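Local coordinates for hemolysin activator protein CdiB (Acinetobacter baumannii ACICU, PDB 6WIL) that probably secretes its partner CdiA toxin across the outer membrane as the two-partner transporter of contact-dependent growth inhibition, at residues D15-L18 with K19-Q23. Numbering follows the deposited sequence.
Sequences DQRL and KELNQ
The backbone N-H of K19 donates to D15 O, with N and O 2.9 Å apart, the first of four such bonds between 15-18 and 19-23, each from the N-H of residue i+4 to the O of residue i in one alpha-helix. Its side chain starts beside the same oxygen: CB and CG each lie 3.6 Å from D15 O. CG stands anti to the carbonyl carbon (chi1 -80°), beside the backbone N, and this sets the first methylenes against the preceding turn. The chain then bends at chi2 and chi4. The ammonium does not pair with the carboxylate of D15, since NZ stays 6.6 Å from OD2; any attraction between the two charges is probably modest.

E20 repeats the backbone bond, from its N-H to Q16 O. Its CB rests near the carbonyl oxygens of Q16 and R17. Beyond CG the chain runs extended, and the carboxylate ends well clear of residues 15-18.

L21 bonds through its N-H to R17 O, and its CB packs 3.4 Å from that same oxygen. With CG anti to the backbone N (chi1 167°), the branch carries the CD2 methyl to 4.5 Å from R17 NH1, oblique to the guanidinium plane. It also meets L18, CD2 to CD2 at 4.4 Å, a loose apolar touch one turn along the helix.

N22 N makes the last of the four, 3.0 Å from L18 O. Its CB sits beside that oxygen. Q23 carries the helix onward by bonding to K19 O.

The whole helix, 8-27, lies inside the 16-stranded barrel, as the plug helix does in relatives such as FhaC. L18, L21 and N22 touch F272 on strand 266-279. R17 reaches strands 232-243 and 251-261 and makes a weak hydrogen bond to S270, while Q16 and E20 meet the loop residue Y461.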
# COMPACT_ATOMS: atom_id res chain seq x y z
N ASP A 15 17.01 9.08 4.55
CA ASP A 15 16.41 7.98 3.79
C ASP A 15 15.26 7.34 4.56
O ASP A 15 14.21 7.03 3.98
CB ASP A 15 17.47 6.94 3.44
CG ASP A 15 18.41 7.41 2.35
OD1 ASP A 15 18.34 8.59 1.96
OD2 ASP A 15 19.23 6.58 1.88
N GLN A 16 15.44 7.12 5.87
CA GLN A 16 14.36 6.57 6.68
C GLN A 16 13.16 7.51 6.69
O GLN A 16 12.01 7.07 6.55
CB GLN A 16 14.84 6.31 8.11
CG GLN A 16 15.94 5.26 8.22
CD GLN A 16 16.29 4.94 9.67
OE1 GLN A 16 16.14 5.78 10.56
NE2 GLN A 16 16.75 3.71 9.91
N ARG A 17 13.40 8.81 6.85
CA ARG A 17 12.31 9.78 6.81
C ARG A 17 11.65 9.81 5.44
O ARG A 17 10.43 9.94 5.33
CB ARG A 17 12.84 11.17 7.18
CG ARG A 17 11.74 12.22 7.34
CD ARG A 17 12.30 13.63 7.29
NE ARG A 17 12.53 14.08 5.91
CZ ARG A 17 11.59 14.61 5.14
NH1 ARG A 17 10.35 14.77 5.60
NH2 ARG A 17 11.88 14.99 3.90
N LEU A 18 12.45 9.68 4.37
CA LEU A 18 11.89 9.64 3.03
C LEU A 18 10.99 8.43 2.84
O LEU A 18 9.90 8.54 2.25
CB LEU A 18 13.01 9.62 1.99
CG LEU A 18 13.30 10.92 1.24
CD1 LEU A 18 14.23 10.64 0.06
CD2 LEU A 18 12.01 11.56 0.77
N LYS A 19 11.42 7.26 3.33
CA LYS A 19 10.59 6.07 3.19
C LYS A 19 9.31 6.19 3.99
O LYS A 19 8.24 5.79 3.53
CB LYS A 19 11.38 4.83 3.62
CG LYS A 19 12.35 4.31 2.55
CD LYS A 19 12.05 2.86 2.22
CE LYS A 19 12.82 2.36 1.00
NZ LYS A 19 14.28 2.19 1.27
N GLU A 20 9.38 6.76 5.20
CA GLU A 20 8.18 6.97 5.99
C GLU A 20 7.22 7.93 5.30
O GLU A 20 6.00 7.73 5.32
CB GLU A 20 8.55 7.47 7.39
CG GLU A 20 7.39 7.48 8.38
CD GLU A 20 7.86 7.39 9.82
OE1 GLU A 20 7.83 8.41 10.53
OE2 GLU A 20 8.27 6.28 10.23
N LEU A 21 7.77 8.98 4.66
CA LEU A 21 6.93 9.95 3.97
C LEU A 21 6.22 9.32 2.77
O LEU A 21 5.03 9.57 2.54
CB LEU A 21 7.77 11.14 3.52
CG LEU A 21 7.14 12.11 2.51
CD1 LEU A 21 5.90 12.78 3.07
CD2 LEU A 21 8.16 13.15 2.05
N ASN A 22 6.94 8.50 1.99
CA ASN A 22 6.32 7.84 0.84
C ASN A 22 5.23 6.87 1.28
O ASN A 22 4.20 6.74 0.60
CB ASN A 22 7.38 7.12 0.01
CG ASN A 22 7.84 7.93 -1.17
OD1 ASN A 22 7.08 8.71 -1.75
ND2 ASN A 22 9.10 7.75 -1.55
N GLN A 23 5.44 6.18 2.40
CA GLN A 23 4.42 5.27 2.90
C GLN A 23 3.16 6.03 3.32
O GLN A 23 2.04 5.58 3.08
CB GLN A 23 4.97 4.45 4.07
CG GLN A 23 4.11 3.26 4.44
CD GLN A 23 4.02 2.24 3.31
OE1 GLN A 23 3.03 2.20 2.58
NE2 GLN A 23 5.05 1.42 3.18